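Local structure of mevalonate kinase (Staphylococcus aureus, 2X7I) at residues L42-E47 against P86-I91; G37-L42 against A105-A110; N260-G265 against K287-A292; Q252-G257 against M276-K281. The protein probably catalyses the ATP-dependent phosphorylation of mevalonate, an early step of isoprenoid synthesis by the mevalonate pathway. All coordinates share one frame; numbering follows the deposited sequence.

How the contacts relate
Contacts 1 and 2 lie in the N-terminal half and share strand 29-45, meeting at Leu42; contacts 3 and 4 lie in the C-terminal half, their centres about 5 Å apart. Contacts 2 and 4 are buried helix-on-sheet interfaces built mainly from apolar side chains. Contact 1, toward the outer end of its sheet, is instead a ladder of backbone hydrogen bonds with a water on one face. Contact 3 is also partly buried, and mixes an isoleucine branch with an asparagine amide. It is continuous with contact 4: helix 248-259 ends in the turn of contact 3, and Ile263 N lies 2.8 Å from Leu279 O, a probable hydrogen bond between neighbouring strands.

Contact 1: L42-E47 against P86-I91; sequences LIEALE and PLAVTI
Antiparallel strand pairing joins Leu42-Ala45 to Leu87-Thr90, near the outer end of the N-terminal sheet, and five backbone hydrogen bonds carry it. Leu42 and Thr90 bond reciprocally, as do Glu44 and Ala88; beyond the regular ladder Leu46 N still reaches Pro86 O at 2.7 Å, nearly along the C=O axis. Ile43 faces Val89 and Ala45 faces Leu87 as non-hydrogen-bonded pairs. On their face Leu87 reaches across, CD2 lying 3.7 Å from Ile43 CG2, while Phe118 of helix 103-119 packs against both residues. The face of Leu42, Glu44, Ala88 and Thr90 is more polar. There a water hydrogen-bonds to Ala88 O (2.7 Å), Thr90 OG1 (2.8 Å) and Glu44 OE1 (3.0 Å), tying a backbone carbonyl to two side chains. Glu44 CG stands beside its own backbone N (chi1 -64°), and the extended chain then carries the carboxylate out to that water. Past the end of the strand pair, Leu46 CD2 rests 3.8 Å from Ala88 CB, and Leu46 CB lies 4.1 Å from Pro86 CB. Strand 87-93 also pairs in parallel with strand 53-58, giving the mixed sheet of the GHMP kinase N-terminal domain.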
loop_
_atom_site.group_PDB
_atom_site.type_symbol
_atom_site.label_atom_id
_atom_site.label_comp_id
_atom_site.label_asym_id
_atom_site.label_seq_id
_atom_site.Cartn_x
_atom_site.Cartn_y
_atom_site.Cartn_z
ATOM N N LEU A 42 3.024 -1.107 19.068
ATOM C CA LEU A 42 2.756 -1.190 20.501
ATOM C C LEU A 42 3.725 -0.271 21.247
ATOM O O LEU A 42 4.928 -0.311 21.007
ATOM C CB LEU A 42 2.909 -2.633 20.990
ATOM C CG LEU A 42 2.791 -2.866 22.500
ATOM C CD1 LEU A 42 1.398 -2.509 23.026
ATOM C CD2 LEU A 42 3.144 -4.316 22.848
ATOM N N ILE A 43 3.186 0.550 22.147
ATOM C CA ILE A 43 3.977 1.443 22.991
ATOM C C ILE A 43 3.701 1.076 24.441
ATOM O O ILE A 43 2.563 1.190 24.890
ATOM C CB ILE A 43 3.599 2.931 22.772
ATOM C CG1 ILE A 43 3.556 3.262 21.273
ATOM C CG2 ILE A 43 4.571 3.840 23.528
ATOM C CD1 ILE A 43 3.367 4.739 20.950
ATOM N N GLU A 44 4.736 0.638 25.157
ATOM C CA GLU A 44 4.611 0.198 26.549
ATOM C C GLU A 44 5.482 0.997 27.509
ATOM O O GLU A 44 6.705 0.990 27.380
ATOM C CB GLU A 44 5.048 -1.261 26.681
ATOM C CG GLU A 44 4.196 -2.265 25.933
ATOM C CD GLU A 44 4.765 -3.672 26.031
ATOM O OE1 GLU A 44 5.733 -3.972 25.279
ATOM O OE2 GLU A 44 4.250 -4.463 26.854
ATOM N N ALA A 45 4.858 1.648 28.485
ATOM C CA ALA A 45 5.590 2.201 29.621
ATOM C C ALA A 45 6.133 1.048 30.458
ATOM O O ALA A 45 5.436 0.064 30.692
ATOM C CB ALA A 45 4.695 3.086 30.465
ATOM N N LEU A 46 7.391 1.164 30.867
ATOM C CA LEU A 46 8.052 0.176 31.735
ATOM C C LEU A 46 8.259 0.798 33.121
ATOM O O LEU A 46 7.783 1.907 33.379
ATOM C CB LEU A 46 9.381 -0.269 31.106
ATOM C CG LEU A 46 9.339 -1.380 30.041
ATOM C CD1 LEU A 46 7.972 -1.513 29.388
ATOM C CD2 LEU A 46 10.411 -1.104 28.985
ATOM N N GLU A 47 8.959 0.095 34.008
ATOM C CA GLU A 47 9.055 0.496 35.421
ATOM C C GLU A 47 10.419 1.093 35.819
ATOM O O GLU A 47 11.287 1.307 34.970
ATOM C CB GLU A 47 8.697 -0.701 36.321
ATOM C CG GLU A 47 9.777 -1.788 36.446
ATOM C CD GLU A 47 9.758 -2.804 35.308
ATOM O OE1 GLU A 47 10.067 -3.991 35.586
ATOM O OE2 GLU A 47 9.436 -2.419 34.152
ATOM N N PRO A 86 10.737 4.973 31.079
ATOM C CA PRO A 86 11.215 4.054 30.031
ATOM C C PRO A 86 10.095 3.461 29.169
ATOM O O PRO A 86 9.090 2.989 29.709
ATOM C CB PRO A 86 11.907 2.940 30.829
ATOM C CG PRO A 86 12.353 3.600 32.088
ATOM C CD PRO A 86 11.292 4.620 32.405
ATOM N N LEU A 87 10.290 3.495 27.846
ATOM C CA LEU A 87 9.308 3.039 26.860
ATOM C C LEU A 87 9.876 1.914 26.005
ATOM O O LEU A 87 11.019 1.982 25.562
ATOM C CB LEU A 87 8.933 4.174 25.897
ATOM C CG LEU A 87 7.780 5.135 26.175
ATOM C CD1 LEU A 87 7.502 5.945 24.910
ATOM C CD2 LEU A 87 6.515 4.412 26.642
ATOM N N ALA A 88 9.058 0.896 25.758
ATOM C CA ALA A 88 9.374 -0.154 24.801
ATOM C C ALA A 88 8.406 -0.004 23.642
ATOM O O ALA A 88 7.205 -0.105 23.827
ATOM C CB ALA A 88 9.248 -1.537 25.431
ATOM N N VAL A 89 8.947 0.279 22.459
ATOM C CA VAL A 89 8.156 0.451 21.247
ATOM C C VAL A 89 8.430 -0.717 20.308
ATOM O O VAL A 89 9.584 -1.053 20.038
ATOM C CB VAL A 89 8.483 1.767 20.541
ATOM C CG1 VAL A 89 7.654 1.905 19.271
ATOM C CG2 VAL A 89 8.232 2.944 21.478
ATOM N N THR A 90 7.353 -1.333 19.831
ATOM C CA THR A 90 7.418 -2.491 18.944
ATOM C C THR A 90 6.595 -2.184 17.689
ATOM O O THR A 90 5.470 -1.695 17.780
ATOM C CB THR A 90 6.884 -3.764 19.639
ATOM O OG1 THR A 90 7.628 -4.014 20.845
ATOM C CG2 THR A 90 7.015 -4.976 18.725
ATOM N N ILE A 91 7.193 -2.423 16.526
ATOM C CA ILE A 91 6.549 -2.224 15.232
ATOM C C ILE A 91 6.645 -3.558 14.514
ATOM O O ILE A 91 7.725 -4.130 14.432
ATOM C CB ILE A 91 7.277 -1.139 14.373
ATOM C CG1 ILE A 91 7.405 0.172 15.141
ATOM C CG2 ILE A 91 6.521 -0.859 13.065
ATOM C CD1 ILE A 91 8.819 0.731 15.151
HETATM O O HOH W 1 6.409 -2.444 22.788
#

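Contact 2: G37-L42 against A105-A110; sequences GKIKVL and AAVAVA
Ile39 and Val41 of strand 29-45 pack on Ala106, Val107 and Ala110 of helix 103-119, a helix-on-sheet layer of the GHMP kinase N-terminal fold, which is related to that of ribosomal protein S5. Strand and helix run roughly in the same direction, their short axes 37° apart and 7.7 Å at closest approach. The small alanines are consistent with so close an approach. The packing is tightest around Ile39, whose three outer carbons spread over one turn of the helix: CG1 sits 3.7 Å from Ala106 CB, CG2 4.0 Å from Ala110 CB, and CD1 comes up against Val107. Chi1 (-64°) puts CG1 beside the Ile39 backbone N and CG2 near the Ala110 methyl; the skewed chi2 (-144°) then swings CD1 against Val107. Toward Val41 the interface thins: this residue meets mainly Ala110, and Val107 O lies at the limit of contact, 4.5 Å from Val41 CG2. On the other face of the strand Lys38 and Lys40, both partly exposed, leave the helix behind and lie along strand 6-16. The helix follows a glycine- and serine-rich loop that in GHMP kinases wraps the nucleotide phosphates. At the tight end Ile39 CD1 and Val107 CG2 are modelled 3.2 Å apart, closer than two methyls normally come, a doubtful spacing that probably reflects an imprecise CD1 position.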
loop_
_atom_site.group_PDB
_atom_site.type_symbol
_atom_site.label_atom_id
_atom_site.label_comp_id
_atom_site.label_asym_id
_atom_site.label_seq_id
_atom_site.Cartn_x
_atom_site.Cartn_y
_atom_site.Cartn_z
ATOM N N GLY A 37 -2.159 -6.206 3.957
ATOM C CA GLY A 37 -0.963 -5.616 4.568
ATOM C C GLY A 37 -1.318 -5.007 5.909
ATOM O O GLY A 37 -2.278 -4.255 6.007
ATOM N N LYS A 38 -0.559 -5.354 6.944
ATOM C CA LYS A 38 -0.828 -4.889 8.302
ATOM C C LYS A 38 0.449 -4.402 8.976
ATOM O O LYS A 38 1.459 -5.100 8.990
ATOM C CB LYS A 38 -1.459 -5.998 9.146
ATOM C CG LYS A 38 -2.914 -6.344 8.752
ATOM C CD LYS A 38 -3.918 -5.228 9.154
ATOM C CE LYS A 38 -5.053 -5.074 8.144
ATOM N NZ LYS A 38 -6.000 -6.238 8.130
ATOM N N ILE A 39 0.383 -3.196 9.528
ATOM C CA ILE A 39 1.413 -2.681 10.400
ATOM C C ILE A 39 0.807 -2.510 11.790
ATOM O O ILE A 39 -0.245 -1.883 11.926
ATOM C CB ILE A 39 1.963 -1.349 9.878
ATOM C CG1 ILE A 39 2.642 -1.577 8.521
ATOM C CG2 ILE A 39 2.912 -0.730 10.887
ATOM C CD1 ILE A 39 3.880 -0.725 8.276
ATOM N N LYS A 40 1.466 -3.082 12.801
ATOM C CA LYS A 40 1.043 -2.979 14.195
ATOM C C LYS A 40 2.112 -2.248 15.012
ATOM O O LYS A 40 3.294 -2.588 14.931
ATOM C CB LYS A 40 0.849 -4.372 14.801
ATOM C CG LYS A 40 -0.141 -5.276 14.069
ATOM C CD LYS A 40 -0.131 -6.671 14.669
ATOM C CE LYS A 40 -1.193 -7.565 14.044
ATOM N NZ LYS A 40 -0.933 -7.826 12.592
ATOM N N VAL A 41 1.692 -1.270 15.812
ATOM C CA VAL A 41 2.591 -0.584 16.737
ATOM C C VAL A 41 2.103 -0.751 18.179
ATOM O O VAL A 41 0.920 -0.569 18.469
ATOM C CB VAL A 41 2.737 0.930 16.392
ATOM C CG1 VAL A 41 3.548 1.665 17.473
ATOM C CG2 VAL A 41 3.371 1.104 15.005
ATOM N N LEU A 42 3.024 -1.107 19.068
ATOM C CA LEU A 42 2.756 -1.190 20.501
ATOM C C LEU A 42 3.725 -0.271 21.247
ATOM O O LEU A 42 4.928 -0.311 21.007
ATOM C CB LEU A 42 2.909 -2.633 20.990
ATOM C CG LEU A 42 2.791 -2.866 22.500
ATOM C CD1 LEU A 42 1.398 -2.509 23.026
ATOM C CD2 LEU A 42 3.144 -4.316 22.848
ATOM N N ALA A 105 2.965 5.532 5.088
ATOM C CA ALA A 105 1.683 5.987 5.608
ATOM C C ALA A 105 1.103 5.005 6.634
ATOM O O ALA A 105 0.537 5.426 7.637
ATOM C CB ALA A 105 0.710 6.228 4.473
ATOM N N ALA A 106 1.254 3.705 6.384
ATOM C CA ALA A 106 0.787 2.681 7.311
ATOM C C ALA A 106 1.450 2.810 8.696
ATOM O O ALA A 106 0.755 2.853 9.719
ATOM C CB ALA A 106 1.027 1.296 6.739
ATOM N N VAL A 107 2.783 2.861 8.717
ATOM C CA VAL A 107 3.533 3.063 9.950
ATOM C C VAL A 107 3.035 4.318 10.673
ATOM O O VAL A 107 2.805 4.296 11.893
ATOM C CB VAL A 107 5.073 3.151 9.675
ATOM C CG1 VAL A 107 5.834 3.644 10.892
ATOM C CG2 VAL A 107 5.622 1.780 9.260
ATOM N N ALA A 108 2.826 5.395 9.920
ATOM C CA ALA A 108 2.422 6.665 10.514
ATOM C C ALA A 108 1.021 6.601 11.116
ATOM O O ALA A 108 0.799 7.115 12.201
ATOM C CB ALA A 108 2.521 7.788 9.508
ATOM N N VAL A 109 0.082 5.983 10.411
ATOM C CA VAL A 109 -1.283 5.814 10.921
ATOM C C VAL A 109 -1.300 4.903 12.167
ATOM O O VAL A 109 -1.984 5.207 13.147
ATOM C CB VAL A 109 -2.224 5.267 9.827
ATOM C CG1 VAL A 109 -3.600 4.894 10.400
ATOM C CG2 VAL A 109 -2.372 6.305 8.705
ATOM N N ALA A 110 -0.537 3.809 12.120
ATOM C CA ALA A 110 -0.411 2.883 13.235
ATOM C C ALA A 110 0.241 3.552 14.440
ATOM O O ALA A 110 -0.230 3.413 15.576
ATOM C CB ALA A 110 0.386 1.676 12.818
#

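Contact 3: N260-G265 against K287-A292; sequences NGAIAG and KNIVKA
Ile289 reaches from helix 283-295 into the turn Asn260-Ala262, where its long branch does most of the touching. CG1 stands beside the Ile289 backbone N (chi1 -73°) and CD1 continues nearly straight on (chi2 162°), which lays the branch along the turn: CG1 is 3.5 Å from Asn260 O, and CD1 meets Ala262 N at 3.5 Å and Ala262 CB at 3.6 Å. The isoleucine thus packs along the chain from the Asn260 carbonyl to Ala262. Gly261, with positive phi (108°), is the C-prime residue of a Schellman motif ending helix 248-259, in which Ala262 N bonds back to Gly257 O. In this ferredoxin-like C-terminal domain the turn leads from helix 248-259 into strand 264-267, and helix 283-295, which supplies Ile289, packs on the same face of the sheet as helix 248-259. At the outer edge Asn260 lays the flat face of its amide over the Ala292 methyl: Ala292 CB is 3.4 Å from OD1, 3.5 Å from CG and 3.7 Å from ND2 of Asn260, almost directly above the plane. ND2 is hydrogen-bonded to Ile256 O, which fixes the rotation of the amide and keeps that face turned to the helix. Deeper in, Leu278 of strand 276-280 touches both Ala262 and Ile289.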
loop_
_atom_site.group_PDB
_atom_site.type_symbol
_atom_site.label_atom_id
_atom_site.label_comp_id
_atom_site.label_asym_id
_atom_site.label_seq_id
_atom_site.Cartn_x
_atom_site.Cartn_y
_atom_site.Cartn_z
ATOM N N ASN A 260 -2.321 -19.990 -14.997
ATOM C CA ASN A 260 -2.904 -20.587 -13.796
ATOM C C ASN A 260 -4.208 -19.918 -13.309
ATOM O O ASN A 260 -4.585 -20.044 -12.141
ATOM C CB ASN A 260 -1.844 -20.624 -12.691
ATOM C CG ASN A 260 -0.749 -21.650 -12.969
ATOM O OD1 ASN A 260 -0.728 -22.718 -12.364
ATOM N ND2 ASN A 260 0.146 -21.338 -13.899
ATOM N N GLY A 261 -4.900 -19.224 -14.216
ATOM C CA GLY A 261 -6.263 -18.756 -13.953
ATOM C C GLY A 261 -6.488 -17.267 -13.725
ATOM O O GLY A 261 -7.629 -16.857 -13.522
ATOM N N ALA A 262 -5.427 -16.460 -13.746
ATOM C CA ALA A 262 -5.573 -15.007 -13.646
ATOM C C ALA A 262 -6.215 -14.488 -14.930
ATOM O O ALA A 262 -5.699 -14.741 -16.012
ATOM C CB ALA A 262 -4.221 -14.329 -13.416
ATOM N N ILE A 263 -7.334 -13.773 -14.798
ATOM C CA ILE A 263 -8.075 -13.253 -15.951
ATOM C C ILE A 263 -7.577 -11.898 -16.397
ATOM O O ILE A 263 -7.993 -11.401 -17.439
ATOM C CB ILE A 263 -9.613 -13.160 -15.686
ATOM C CG1 ILE A 263 -9.951 -12.134 -14.592
ATOM C CG2 ILE A 263 -10.174 -14.529 -15.324
ATOM C CD1 ILE A 263 -11.442 -11.961 -14.380
ATOM N N ALA A 264 -6.695 -11.297 -15.605
ATOM C CA ALA A 264 -6.142 -9.984 -15.921
ATOM C C ALA A 264 -4.851 -9.741 -15.144
ATOM O O ALA A 264 -4.608 -10.377 -14.120
ATOM C CB ALA A 264 -7.167 -8.883 -15.618
ATOM N N GLY A 265 -4.041 -8.810 -15.636
ATOM C CA GLY A 265 -2.770 -8.468 -15.018
ATOM C C GLY A 265 -2.288 -7.081 -15.408
ATOM O O GLY A 265 -2.516 -6.628 -16.537
ATOM N N LYS A 287 -5.275 -18.914 -4.893
ATOM C CA LYS A 287 -4.280 -19.751 -4.200
ATOM C C LYS A 287 -3.406 -20.524 -5.192
ATOM O O LYS A 287 -2.219 -20.743 -4.943
ATOM C CB LYS A 287 -4.951 -20.717 -3.217
ATOM C CG LYS A 287 -5.559 -20.038 -1.987
ATOM C CD LYS A 287 -6.265 -21.042 -1.083
ATOM C CE LYS A 287 -6.748 -20.395 0.211
ATOM N NZ LYS A 287 -7.610 -21.320 1.011
ATOM N N ASN A 288 -3.990 -20.923 -6.318
ATOM C CA ASN A 288 -3.240 -21.605 -7.374
ATOM C C ASN A 288 -2.253 -20.664 -8.061
ATOM O O ASN A 288 -1.131 -21.058 -8.377
ATOM C CB ASN A 288 -4.194 -22.203 -8.414
ATOM C CG ASN A 288 -5.063 -23.307 -7.848
ATOM O OD1 ASN A 288 -4.890 -23.732 -6.703
ATOM N ND2 ASN A 288 -6.017 -23.770 -8.646
ATOM N N ILE A 289 -2.678 -19.426 -8.294
ATOM C CA ILE A 289 -1.807 -18.406 -8.874
ATOM C C ILE A 289 -0.620 -18.149 -7.956
ATOM O O ILE A 289 0.515 -18.090 -8.418
ATOM C CB ILE A 289 -2.561 -17.080 -9.128
ATOM C CG1 ILE A 289 -3.511 -17.226 -10.319
ATOM C CG2 ILE A 289 -1.583 -15.932 -9.382
ATOM C CD1 ILE A 289 -4.583 -16.156 -10.376
ATOM N N VAL A 290 -0.893 -18.010 -6.661
ATOM C CA VAL A 290 0.146 -17.740 -5.673
ATOM C C VAL A 290 1.220 -18.813 -5.736
ATOM O O VAL A 290 2.391 -18.501 -5.908
ATOM C CB VAL A 290 -0.431 -17.648 -4.232
ATOM C CG1 VAL A 290 0.664 -17.819 -3.186
ATOM C CG2 VAL A 290 -1.152 -16.316 -4.041
ATOM N N LYS A 291 0.820 -20.077 -5.630
ATOM C CA LYS A 291 1.792 -21.155 -5.617
ATOM C C LYS A 291 2.616 -21.204 -6.905
ATOM O O LYS A 291 3.840 -21.326 -6.844
ATOM C CB LYS A 291 1.125 -22.504 -5.346
ATOM C CG LYS A 291 0.552 -22.680 -3.921
ATOM C CD LYS A 291 1.557 -22.349 -2.786
ATOM C CE LYS A 291 1.596 -23.426 -1.681
ATOM N NZ LYS A 291 0.300 -24.137 -1.419
ATOM N N ALA A 292 1.958 -21.091 -8.056
ATOM C CA ALA A 292 2.658 -21.128 -9.344
ATOM C C ALA A 292 3.649 -19.972 -9.513
ATOM O O ALA A 292 4.723 -20.154 -10.094
ATOM C CB ALA A 292 1.661 -21.131 -10.490
#

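Contact 4: Q252-G257 against M276-K281; sequences QLMKIG and MLLLAK
Met276 and Leu278 rise from strand 276-280 into the flank of helix 248-259 and meet Met254 and Gly257. The thioether end of Met276 does the reaching: CE lies 3.6 Å from Met254 CA and SD 3.7 Å from Met254 CB, the two methionine chains crossing at an angle. Met276 holds CG and SD extended from the backbone and turns only at the last bond (chi3 90°), which brings CE down onto the helix backbone, with Leu253 CG 4.4 Å from CE to one side. Leu278 divides its branches, CD2 against Met254 CG at 3.8 Å and CD1 against Gly257 CA, also at 3.8 Å. Since Gly257 has no side chain, the leucine methyl lies directly on the helix backbone. The helix runs nearly parallel to the strand, 15° between short axes that come within 9.8 Å. This is one helix of a ferredoxin-like domain over its four-stranded antiparallel sheet, in the strand order 264-267, 276-280, 175-180, 300-305. In the second shell, Ile179 of strand 175-180 touches Leu253, Met276 and Leu278, while Val293 of helix 283-295 backs Leu253. Alternation along the strand sends Leu277 and Leu279 to the opposite face, where Phe233 of helix 226-243 receives both; His237 of that helix touches Met254 as well.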
loop_
_atom_site.group_PDB
_atom_site.type_symbol
_atom_site.label_atom_id
_atom_site.label_comp_id
_atom_site.label_asym_id
_atom_site.label_seq_id
_atom_site.Cartn_x
_atom_site.Cartn_y
_atom_site.Cartn_z
ATOM N N GLN A 252 6.986 -12.872 -18.177
ATOM C CA GLN A 252 6.931 -14.318 -17.944
ATOM C C GLN A 252 6.244 -14.663 -16.615
ATOM O O GLN A 252 5.606 -15.703 -16.501
ATOM C CB GLN A 252 8.341 -14.927 -17.985
ATOM C CG GLN A 252 8.382 -16.453 -18.171
ATOM C CD GLN A 252 8.497 -16.899 -19.637
ATOM O OE1 GLN A 252 7.940 -16.276 -20.546
ATOM N NE2 GLN A 252 9.222 -17.992 -19.861
ATOM N N LEU A 253 6.378 -13.794 -15.616
ATOM C CA LEU A 253 5.707 -13.995 -14.339
ATOM C C LEU A 253 4.198 -13.784 -14.486
ATOM O O LEU A 253 3.406 -14.533 -13.916
ATOM C CB LEU A 253 6.279 -13.055 -13.273
ATOM C CG LEU A 253 6.061 -13.440 -11.806
ATOM C CD1 LEU A 253 6.651 -14.811 -11.508
ATOM C CD2 LEU A 253 6.684 -12.391 -10.893
ATOM N N MET A 254 3.795 -12.773 -15.248
ATOM C CA MET A 254 2.379 -12.561 -15.523
ATOM C C MET A 254 1.814 -13.700 -16.387
ATOM O O MET A 254 0.699 -14.162 -16.164
ATOM C CB MET A 254 2.154 -11.212 -16.202
ATOM C CG MET A 254 0.704 -10.762 -16.180
ATOM S SD MET A 254 0.439 -9.240 -17.093
ATOM C CE MET A 254 1.144 -8.052 -15.943
ATOM N N LYS A 255 2.597 -14.152 -17.363
ATOM C CA LYS A 255 2.235 -15.296 -18.195
ATOM C C LYS A 255 1.931 -16.528 -17.340
ATOM O O LYS A 255 0.962 -17.239 -17.596
ATOM C CB LYS A 255 3.372 -15.604 -19.173
ATOM C CG LYS A 255 3.141 -16.788 -20.114
ATOM C CD LYS A 255 4.479 -17.379 -20.563
ATOM C CE LYS A 255 4.316 -18.396 -21.681
ATOM N NZ LYS A 255 3.799 -17.761 -22.925
ATOM N N ILE A 256 2.761 -16.770 -16.327
ATOM C CA ILE A 256 2.553 -17.883 -15.392
ATOM C C ILE A 256 1.293 -17.697 -14.534
ATOM O O ILE A 256 0.574 -18.661 -14.269
ATOM C CB ILE A 256 3.799 -18.104 -14.494
ATOM C CG1 ILE A 256 4.897 -18.809 -15.297
ATOM C CG2 ILE A 256 3.454 -18.928 -13.256
ATOM C CD1 ILE A 256 6.199 -18.960 -14.562
ATOM N N GLY A 257 1.026 -16.464 -14.108
ATOM C CA GLY A 257 -0.198 -16.154 -13.368
ATOM C C GLY A 257 -1.464 -16.406 -14.181
ATOM O O GLY A 257 -2.448 -16.928 -13.660
ATOM N N MET A 276 2.883 -6.450 -8.923
ATOM C CA MET A 276 2.114 -6.991 -10.041
ATOM C C MET A 276 0.770 -7.341 -9.443
ATOM O O MET A 276 0.715 -7.944 -8.369
ATOM C CB MET A 276 2.772 -8.233 -10.643
ATOM C CG MET A 276 2.144 -8.676 -11.962
ATOM S SD MET A 276 3.035 -10.007 -12.807
ATOM C CE MET A 276 2.221 -11.407 -12.091
ATOM N N LEU A 277 -0.302 -6.934 -10.112
ATOM C CA LEU A 277 -1.661 -7.201 -9.660
ATOM C C LEU A 277 -2.343 -8.162 -10.643
ATOM O O LEU A 277 -2.444 -7.855 -11.833
ATOM C CB LEU A 277 -2.454 -5.891 -9.566
ATOM C CG LEU A 277 -1.757 -4.704 -8.884
ATOM C CD1 LEU A 277 -2.567 -3.427 -9.016
ATOM C CD2 LEU A 277 -1.484 -5.004 -7.426
ATOM N N LEU A 278 -2.796 -9.316 -10.152
ATOM C CA LEU A 278 -3.508 -10.291 -10.991
ATOM C C LEU A 278 -4.916 -10.507 -10.450
ATOM O O LEU A 278 -5.103 -10.641 -9.245
ATOM C CB LEU A 278 -2.771 -11.640 -11.037
ATOM C CG LEU A 278 -1.314 -11.603 -11.526
ATOM C CD1 LEU A 278 -0.623 -12.959 -11.332
ATOM C CD2 LEU A 278 -1.253 -11.172 -12.972
ATOM N N LEU A 279 -5.896 -10.549 -11.349
ATOM C CA LEU A 279 -7.289 -10.680 -10.964
ATOM C C LEU A 279 -7.759 -12.117 -11.144
ATOM O O LEU A 279 -7.539 -12.727 -12.187
ATOM C CB LEU A 279 -8.161 -9.721 -11.781
ATOM C CG LEU A 279 -7.929 -8.219 -11.576
ATOM C CD1 LEU A 279 -9.040 -7.418 -12.239
ATOM C CD2 LEU A 279 -7.836 -7.850 -10.093
ATOM N N ALA A 280 -8.389 -12.654 -10.101
ATOM C CA ALA A 280 -8.919 -14.014 -10.106
ATOM C C ALA A 280 -10.363 -13.949 -9.660
ATOM O O ALA A 280 -10.728 -13.075 -8.877
ATOM C CB ALA A 280 -8.127 -14.894 -9.174
ATOM N N LYS A 281 -11.174 -14.874 -10.163
ATOM C CA LYS A 281 -12.604 -14.894 -9.882
ATOM C C LYS A 281 -12.928 -15.420 -8.480
ATOM O O LYS A 281 -13.909 -14.985 -7.870
ATOM C CB LYS A 281 -13.343 -15.745 -10.925
ATOM C CG LYS A 281 -13.216 -15.222 -12.353
ATOM C CD LYS A 281 -13.945 -16.126 -13.361
ATOM C CE LYS A 281 -14.203 -15.416 -14.690
ATOM N NZ LYS A 281 -15.141 -16.205 -15.568
#